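Long-range contacts in beta-N-acetylhexosaminidase (Arthrobacter aurescens, PDB 3RCN), which probably hydrolyses terminal non-reducing N-acetyl-D-hexosamine residues from N-acetyl-beta-D-hexosaminides, as a glycosyl hydrolase of family 20: residues Thr143-Ala148 and Leu172-Thr177; Thr239-Ile244 and Phe305-Ile310. One frame throughout, in Å; residues are numbered along the deposited sequence.

Overall arrangement
Both contacts lie in the catalytic alpha-beta barrel of this family 20 glycosyl hydrolase, with their centres about 11 Å apart. Contact 1 comes first along the chain, and both its strands precede those of contact 2. It pairs strands 140-146 and 171-178. Contact 2 sets strand 239-243 against the turn after helix 288-304 and the start of strand 309-313. Strands 171-178 and 239-243 are sheet neighbours, so the two contacts follow one another round the barrel wall. Glu-243 joins them. The His-175 side chain of contact 1 is about 9 Å from that of Glu-316, the predicted proton donor; contact 2 lies away from it, in the barrel wall.

Contact 1 of 2, residues Thr143-Ala148 and Leu172-Thr177; sequences TMLDVA and LHLHLT
His-173 N donates to Thr-143 O at 2.7 Å across the two strands. Leu-145 N donates to His-173 O at 2.8 Å, and Met-144 CA makes a CA-H...O contact with the same oxygen. His-175 N donates to Leu-145 O at 3.0 Å. A weak bond from Val-147 N to His-175 O follows where the first strand ends. These are parallel strands of a beta-alpha-beta unit, joined through helix 154-166, as in a TIM barrel. Leu-145 CB packs on Leu-172 CD1 at 3.9 Å, on the face covered by that helix. The other face carries Met-144, Asp-146 and both histidines. The His-175 side chain is about 9 Å from that of Glu-316, the predicted proton donor, so this face is probably on the active-site side of the barrel. Met-144, a selenomethionine, lays CG over one face of the His-173 ring. Bends in its chain (chi2 -144°, chi3 74°) bring SE over the same face, at a distance, 4.7 Å from the ring centroid. Asp-146 OD1 comes to the edge of the His-175 ring, 3.3 Å from CD2, with carboxylate and ring planes 89° apart. The same OD1 accepts from Ala-148 N at 2.9 Å, forming an Asx turn, while OD2 makes a salt bridge to Arg-149. Glu-243 OE1 is hydrogen-bonded to His-173 NE2 and His-175 ND1, and Asp-178 to His-175 NE2.

Contact 2 of 2, residues Thr239-Ile244 and Phe305-Ile310; sequences TVIPEI and FPSPWI
The Phe-305 ring has Pro-242 over one face and Val-240 at its edge. Pro-242 CB sits 3.7 Å from the ring centroid, almost on the normal, in a CH-pi contact. Pro-242 CG lies nearer the root of the ring, 3.6 Å from Phe-305 CG. Val-240 CG1 meets Phe-305 CE2 at 3.7 Å, and water 1 also lies at the edge, in the ring plane. Leu-226 and Val-230 of helix 223-235 touch the Phe-305 side chain from outside the two segments. The second flat group, the Trp-309 indole, is met obliquely by Ile-241 CD1, 4.0 Å from CE3. A glycerol, probably from the crystallisation liquor, lies close to this indole. With an alanine at Phe-305 the ring is gone, and Pro-242 and Val-240 would probably be left with a gap beside them. Between the two aromatics, Ser-307 CB points toward strand 239-243. With OG anti to the backbone N (chi1 168°), the hydroxyl comes alongside Ile-241 CG1 and Thr-239 CG2. Ser-307 OG donates to Trp-309 O at 2.7 Å, in the carbonyl plane on a lone pair, which ties the turn to the start of strand 309-313. Water 1 donates to Val-240 O at 2.8 Å and accepts from Ser-307 N at 3.1 Å. No direct hydrogen bond joins the two segments; Pro-242 has its backbone bond to Ser-311, just beyond. Contact here rests on apolar surfaces and a water bridge, so it depends on close packing rather than sheet hydrogen bonds.

Contact 1 of 2, residues Thr143-Ala148 and Leu172-Thr177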
ATOM      1  N   THR A 143       4.934 -18.693  -3.508  1.00 30.06           N
ATOM      2  CA  THR A 143       3.573 -18.204  -3.486  1.00 30.45           C
ATOM      3  C   THR A 143       3.288 -17.678  -4.875  1.00 29.34           C
ATOM      4  O   THR A 143       4.118 -16.992  -5.486  1.00 26.10           O
ATOM      5  CB  THR A 143       3.372 -17.036  -2.486  1.00 43.23           C
ATOM      6  OG1 THR A 143       3.616 -17.489  -1.151  1.00 47.40           O
ATOM      7  CG2 THR A 143       1.961 -16.512  -2.578  1.00 34.15           C
HETATM    8  N   MSE A 144       2.101 -17.977  -5.365  1.00 38.17           N
HETATM    9  CA  MSE A 144       1.662 -17.397  -6.614  1.00 40.06           C
HETATM   10  C   MSE A 144       0.655 -16.303  -6.343  1.00 42.22           C
HETATM   11  O   MSE A 144      -0.175 -16.401  -5.448  1.00 47.39           O
HETATM   12  CB  MSE A 144       1.029 -18.445  -7.497  1.00 38.50           C
HETATM   13  CG  MSE A 144       0.934 -18.004  -8.921  1.00 45.62           C
HETATM   14 SE   MSE A 144      -0.691 -18.665  -9.722  0.75 43.76          SE
HETATM   15  CE  MSE A 144      -1.899 -17.439  -8.813  1.00 25.70           C
ATOM     16  N   LEU A 145       0.739 -15.256  -7.136  1.00 35.24           N
ATOM     17  CA  LEU A 145      -0.125 -14.125  -6.978  1.00 24.77           C
ATOM     18  C   LEU A 145      -0.769 -13.842  -8.321  1.00 29.20           C
ATOM     19  O   LEU A 145      -0.077 -13.536  -9.293  1.00 35.32           O
ATOM     20  CB  LEU A 145       0.711 -12.937  -6.530  1.00 34.21           C
ATOM     21  CG  LEU A 145      -0.013 -11.612  -6.329  1.00 43.80           C
ATOM     22  CD1 LEU A 145      -1.301 -11.818  -5.516  1.00 48.09           C
ATOM     23  CD2 LEU A 145       0.938 -10.629  -5.664  1.00 40.79           C
ATOM     24  N   ASP A 146      -2.094 -13.924  -8.384  1.00 25.73           N
ATOM     25  CA  ASP A 146      -2.779 -13.658  -9.634  1.00 25.02           C
ATOM     26  C   ASP A 146      -3.146 -12.157  -9.656  1.00 36.66           C
ATOM     27  O   ASP A 146      -4.033 -11.692  -8.938  1.00 35.14           O
ATOM     28  CB  ASP A 146      -4.033 -14.537  -9.646  1.00 30.33           C
ATOM     29  CG  ASP A 146      -4.958 -14.249 -10.811  1.00 38.79           C
ATOM     30  OD1 ASP A 146      -4.542 -13.537 -11.753  1.00 39.23           O
ATOM     31  OD2 ASP A 146      -6.108 -14.755 -10.772  1.00 37.19           O
ATOM     32  N   VAL A 147      -2.425 -11.405 -10.478  1.00 36.11           N
ATOM     33  CA  VAL A 147      -2.731 -10.011 -10.748  1.00 28.46           C
ATOM     34  C   VAL A 147      -3.456  -9.814 -12.075  1.00 26.11           C
ATOM     35  O   VAL A 147      -3.694  -8.695 -12.516  1.00 33.27           O
ATOM     36  CB  VAL A 147      -1.485  -9.140 -10.673  1.00 24.44           C
ATOM     37  CG1 VAL A 147      -0.778  -9.387  -9.356  1.00 17.75           C
ATOM     38  CG2 VAL A 147      -0.574  -9.429 -11.853  1.00 19.96           C
ATOM     39  N   ALA A 148      -3.737 -10.908 -12.754  1.00 35.31           N
ATOM     40  CA  ALA A 148      -4.433 -10.826 -14.029  1.00 39.49           C
ATOM     41  C   ALA A 148      -5.927 -10.627 -13.793  1.00 35.35           C
ATOM     42  O   ALA A 148      -6.569  -9.830 -14.466  1.00 35.52           O
ATOM     43  CB  ALA A 148      -4.173 -12.082 -14.871  1.00 36.77           C
ATOM     44  N   LEU A 172       8.198 -15.972  -5.758  1.00 22.57           N
ATOM     45  CA  LEU A 172       6.933 -15.324  -6.053  1.00 24.83           C
ATOM     46  C   LEU A 172       6.639 -15.580  -7.501  1.00 31.61           C
ATOM     47  O   LEU A 172       7.381 -15.141  -8.397  1.00 31.38           O
ATOM     48  CB  LEU A 172       6.988 -13.811  -5.815  1.00 30.15           C
ATOM     49  CG  LEU A 172       5.822 -13.046  -6.470  1.00 30.10           C
ATOM     50  CD1 LEU A 172       4.494 -13.288  -5.742  1.00 22.88           C
ATOM     51  CD2 LEU A 172       6.121 -11.563  -6.536  1.00 34.00           C
ATOM     52  N   HIS A 173       5.551 -16.300  -7.721  1.00 29.73           N
ATOM     53  CA  HIS A 173       5.143 -16.657  -9.058  1.00 33.30           C
ATOM     54  C   HIS A 173       4.041 -15.662  -9.433  1.00 33.14           C
ATOM     55  O   HIS A 173       2.981 -15.616  -8.806  1.00 29.44           O
ATOM     56  CB  HIS A 173       4.680 -18.115  -9.070  1.00 36.76           C
ATOM     57  CG  HIS A 173       4.088 -18.564 -10.369  1.00 52.55           C
ATOM     58  ND1 HIS A 173       4.173 -19.868 -10.811  1.00 58.25           N
ATOM     59  CD2 HIS A 173       3.385 -17.892 -11.313  1.00 54.03           C
ATOM     60  CE1 HIS A 173       3.551 -19.980 -11.970  1.00 57.35           C
ATOM     61  NE2 HIS A 173       3.063 -18.795 -12.296  1.00 55.77           N
ATOM     62  N   LEU A 174       4.327 -14.840 -10.437  1.00 27.75           N
ATOM     63  CA  LEU A 174       3.512 -13.678 -10.737  1.00 25.88           C
ATOM     64  C   LEU A 174       2.674 -13.931 -11.969  1.00 30.34           C
ATOM     65  O   LEU A 174       3.183 -13.872 -13.078  1.00 35.76           O
ATOM     66  CB  LEU A 174       4.449 -12.507 -11.015  1.00 23.97           C
ATOM     67  CG  LEU A 174       3.876 -11.113 -10.820  1.00 33.24           C
ATOM     68  CD1 LEU A 174       3.256 -11.019  -9.451  1.00 30.59           C
ATOM     69  CD2 LEU A 174       4.965 -10.077 -10.980  1.00 34.83           C
ATOM     70  N   HIS A 175       1.372 -14.119 -11.803  1.00 29.51           N
ATOM     71  CA  HIS A 175       0.586 -14.567 -12.938  1.00 29.91           C
ATOM     72  C   HIS A 175       0.073 -13.282 -13.586  1.00 29.25           C
ATOM     73  O   HIS A 175      -0.888 -12.670 -13.123  1.00 29.55           O
ATOM     74  CB  HIS A 175      -0.551 -15.444 -12.381  1.00 24.21           C
ATOM     75  CG  HIS A 175      -1.535 -15.921 -13.401  1.00 36.23           C
ATOM     76  ND1 HIS A 175      -1.309 -17.023 -14.197  1.00 42.76           N
ATOM     77  CD2 HIS A 175      -2.776 -15.480 -13.715  1.00 43.03           C
ATOM     78  CE1 HIS A 175      -2.353 -17.219 -14.983  1.00 43.94           C
ATOM     79  NE2 HIS A 175      -3.258 -16.299 -14.709  1.00 47.03           N
ATOM     80  N   LEU A 176       0.685 -12.934 -14.715  1.00 29.89           N
ATOM     81  CA  LEU A 176       0.575 -11.583 -15.266  1.00 25.77           C
ATOM     82  C   LEU A 176      -0.493 -11.370 -16.322  1.00 26.50           C
ATOM     83  O   LEU A 176      -0.778 -10.235 -16.688  1.00 29.42           O
ATOM     84  CB  LEU A 176       1.923 -11.137 -15.836  1.00 26.88           C
ATOM     85  CG  LEU A 176       3.032 -10.738 -14.864  1.00 33.17           C
ATOM     86  CD1 LEU A 176       4.356 -10.628 -15.603  1.00 29.64           C
ATOM     87  CD2 LEU A 176       2.692  -9.408 -14.168  1.00 32.03           C
ATOM     88  N   THR A 177      -1.086 -12.447 -16.815  1.00 21.72           N
ATOM     89  CA  THR A 177      -1.947 -12.340 -17.988  1.00 22.66           C
ATOM     90  C   THR A 177      -2.992 -13.436 -17.956  1.00 25.68           C
ATOM     91  O   THR A 177      -2.762 -14.518 -17.419  1.00 32.45           O
ATOM     92  CB  THR A 177      -1.155 -12.494 -19.321  1.00 31.68           C
ATOM     93  OG1 THR A 177      -0.763 -13.862 -19.482  1.00 39.57           O
ATOM     94  CG2 THR A 177       0.101 -11.611 -19.356  1.00 26.77           C
TER

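Contact 2 of 2, residues Thr239-Ile244 and Phe305-Ile310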
ATOM      1  N   THR A 239      12.845 -14.829  -5.651  1.00 27.61           N
ATOM      2  CA  THR A 239      12.940 -14.958  -7.093  1.00 31.83           C
ATOM      3  C   THR A 239      11.542 -14.697  -7.648  1.00 33.23           C
ATOM      4  O   THR A 239      10.558 -15.218  -7.116  1.00 33.41           O
ATOM      5  CB  THR A 239      13.453 -16.364  -7.480  1.00 35.16           C
ATOM      6  OG1 THR A 239      14.818 -16.503  -7.066  1.00 32.28           O
ATOM      7  CG2 THR A 239      13.358 -16.602  -8.991  1.00 39.59           C
ATOM      8  N   VAL A 240      11.446 -13.854  -8.672  1.00 27.60           N
ATOM      9  CA  VAL A 240      10.154 -13.584  -9.295  1.00 28.12           C
ATOM     10  C   VAL A 240      10.023 -14.337 -10.622  1.00 31.05           C
ATOM     11  O   VAL A 240      10.684 -14.000 -11.610  1.00 28.05           O
ATOM     12  CB  VAL A 240       9.943 -12.083  -9.561  1.00 26.53           C
ATOM     13  CG1 VAL A 240       8.625 -11.865 -10.276  1.00 22.79           C
ATOM     14  CG2 VAL A 240       9.963 -11.285  -8.251  1.00 35.65           C
ATOM     15  N   ILE A 241       9.161 -15.348 -10.640  1.00 26.29           N
ATOM     16  CA  ILE A 241       8.887 -16.103 -11.855  1.00 25.63           C
ATOM     17  C   ILE A 241       7.640 -15.553 -12.544  1.00 28.05           C
ATOM     18  O   ILE A 241       6.530 -15.695 -12.041  1.00 30.26           O
ATOM     19  CB  ILE A 241       8.662 -17.577 -11.525  1.00 27.27           C
ATOM     20  CG1 ILE A 241       9.972 -18.225 -11.068  1.00 32.25           C
ATOM     21  CG2 ILE A 241       8.048 -18.307 -12.718  1.00 22.70           C
ATOM     22  CD1 ILE A 241       9.768 -19.570 -10.373  1.00 30.84           C
ATOM     23  N   PRO A 242       7.823 -14.885 -13.684  1.00 26.03           N
ATOM     24  CA  PRO A 242       6.668 -14.325 -14.389  1.00 22.60           C
ATOM     25  C   PRO A 242       5.972 -15.416 -15.158  1.00 30.85           C
ATOM     26  O   PRO A 242       6.611 -16.375 -15.572  1.00 37.49           O
ATOM     27  CB  PRO A 242       7.305 -13.339 -15.356  1.00 24.18           C
ATOM     28  CG  PRO A 242       8.655 -13.962 -15.665  1.00 24.54           C
ATOM     29  CD  PRO A 242       9.088 -14.657 -14.400  1.00 22.14           C
ATOM     30  N   GLU A 243       4.674 -15.277 -15.357  1.00 31.78           N
ATOM     31  CA  GLU A 243       3.957 -16.227 -16.177  1.00 30.36           C
ATOM     32  C   GLU A 243       3.191 -15.482 -17.248  1.00 35.11           C
ATOM     33  O   GLU A 243       2.416 -14.575 -16.942  1.00 36.36           O
ATOM     34  CB  GLU A 243       2.994 -17.068 -15.342  1.00 27.94           C
ATOM     35  CG  GLU A 243       2.212 -18.088 -16.161  1.00 30.21           C
ATOM     36  CD  GLU A 243       1.173 -18.834 -15.342  1.00 46.19           C
ATOM     37  OE1 GLU A 243       1.158 -18.677 -14.102  1.00 53.70           O
ATOM     38  OE2 GLU A 243       0.357 -19.574 -15.932  1.00 54.09           O
ATOM     39  N   ILE A 244       3.436 -15.847 -18.504  1.00 31.50           N
ATOM     40  CA  ILE A 244       2.539 -15.473 -19.584  1.00 34.75           C
ATOM     41  C   ILE A 244       1.858 -16.745 -20.049  1.00 36.63           C
ATOM     42  O   ILE A 244       2.478 -17.585 -20.688  1.00 42.81           O
ATOM     43  CB  ILE A 244       3.288 -14.837 -20.754  1.00 37.14           C
ATOM     44  CG1 ILE A 244       3.853 -13.466 -20.348  1.00 45.15           C
ATOM     45  CG2 ILE A 244       2.356 -14.669 -21.923  1.00 34.69           C
ATOM     46  CD1 ILE A 244       5.132 -13.539 -19.564  1.00 46.12           C
ATOM     47  N   PHE A 305      12.886  -9.707 -16.234  1.00 33.32           N
ATOM     48  CA  PHE A 305      12.994 -10.739 -15.194  1.00 28.31           C
ATOM     49  C   PHE A 305      14.218 -11.630 -15.399  1.00 32.77           C
ATOM     50  O   PHE A 305      14.268 -12.417 -16.348  1.00 31.13           O
ATOM     51  CB  PHE A 305      11.754 -11.645 -15.207  1.00 25.89           C
ATOM     52  CG  PHE A 305      10.464 -10.916 -15.021  1.00 34.90           C
ATOM     53  CD1 PHE A 305       9.813 -10.346 -16.103  1.00 37.53           C
ATOM     54  CD2 PHE A 305       9.901 -10.791 -13.759  1.00 33.64           C
ATOM     55  CE1 PHE A 305       8.619  -9.658 -15.925  1.00 39.33           C
ATOM     56  CE2 PHE A 305       8.712 -10.101 -13.572  1.00 33.09           C
ATOM     57  CZ  PHE A 305       8.059  -9.539 -14.651  1.00 32.07           C
ATOM     58  N   PRO A 306      15.199 -11.523 -14.497  1.00 27.61           N
ATOM     59  CA  PRO A 306      16.425 -12.330 -14.433  1.00 25.61           C
ATOM     60  C   PRO A 306      16.205 -13.812 -14.093  1.00 33.93           C
ATOM     61  O   PRO A 306      17.114 -14.605 -14.282  1.00 51.88           O
ATOM     62  CB  PRO A 306      17.234 -11.639 -13.333  1.00 23.45           C
ATOM     63  CG  PRO A 306      16.211 -10.985 -12.481  1.00 27.06           C
ATOM     64  CD  PRO A 306      15.156 -10.512 -13.431  1.00 26.11           C
ATOM     65  N   SER A 307      15.026 -14.171 -13.602  1.00 34.24           N
ATOM     66  CA  SER A 307      14.720 -15.526 -13.128  1.00 34.72           C
ATOM     67  C   SER A 307      15.094 -16.690 -14.084  1.00 31.12           C
ATOM     68  O   SER A 307      14.756 -16.660 -15.269  1.00 34.07           O
ATOM     69  CB  SER A 307      13.220 -15.596 -12.841  1.00 26.72           C
ATOM     70  OG  SER A 307      12.782 -16.926 -12.645  1.00 22.58           O
ATOM     71  N   PRO A 308      15.769 -17.733 -13.561  1.00 24.07           N
ATOM     72  CA  PRO A 308      16.140 -18.904 -14.384  1.00 27.30           C
ATOM     73  C   PRO A 308      14.931 -19.643 -14.963  1.00 34.15           C
ATOM     74  O   PRO A 308      15.084 -20.304 -15.981  1.00 47.15           O
ATOM     75  CB  PRO A 308      16.901 -19.820 -13.409  1.00 20.76           C
ATOM     76  CG  PRO A 308      17.281 -18.925 -12.246  1.00 33.52           C
ATOM     77  CD  PRO A 308      16.221 -17.863 -12.164  1.00 21.79           C
ATOM     78  N   TRP A 309      13.765 -19.550 -14.324  1.00 41.50           N
ATOM     79  CA  TRP A 309      12.534 -20.106 -14.895  1.00 38.04           C
ATOM     80  C   TRP A 309      11.615 -19.002 -15.402  1.00 41.60           C
ATOM     81  O   TRP A 309      11.561 -17.911 -14.835  1.00 45.40           O
ATOM     82  CB  TRP A 309      11.751 -20.920 -13.865  1.00 36.63           C
ATOM     83  CG  TRP A 309      12.505 -22.032 -13.245  1.00 41.59           C
ATOM     84  CD1 TRP A 309      12.635 -23.305 -13.722  1.00 44.52           C
ATOM     85  CD2 TRP A 309      13.224 -21.988 -12.012  1.00 41.30           C
ATOM     86  NE1 TRP A 309      13.407 -24.055 -12.863  1.00 41.44           N
ATOM     87  CE2 TRP A 309      13.785 -23.270 -11.805  1.00 41.34           C
ATOM     88  CE3 TRP A 309      13.472 -20.983 -11.070  1.00 41.66           C
ATOM     89  CZ2 TRP A 309      14.567 -23.578 -10.686  1.00 40.90           C
ATOM     90  CZ3 TRP A 309      14.254 -21.290  -9.953  1.00 46.06           C
ATOM     91  CH2 TRP A 309      14.790 -22.578  -9.773  1.00 42.28           C
ATOM     92  N   ILE A 310      10.880 -19.297 -16.462  1.00 34.44           N
ATOM     93  CA  ILE A 310       9.841 -18.410 -16.955  1.00 27.06           C
ATOM     94  C   ILE A 310       8.622 -19.277 -17.214  1.00 29.96           C
ATOM     95  O   ILE A 310       8.740 -20.330 -17.814  1.00 33.31           O
ATOM     96  CB  ILE A 310      10.318 -17.708 -18.225  1.00 28.10           C
ATOM     97  CG1 ILE A 310      11.360 -16.656 -17.834  1.00 36.75           C
ATOM     98  CG2 ILE A 310       9.157 -17.101 -18.991  1.00 17.69           C
ATOM     99  CD1 ILE A 310      11.840 -15.830 -18.975  1.00 48.30           C
TER
HETATM  100  O   HOH W   1      12.817 -12.398 -12.345  1.00 33.36           O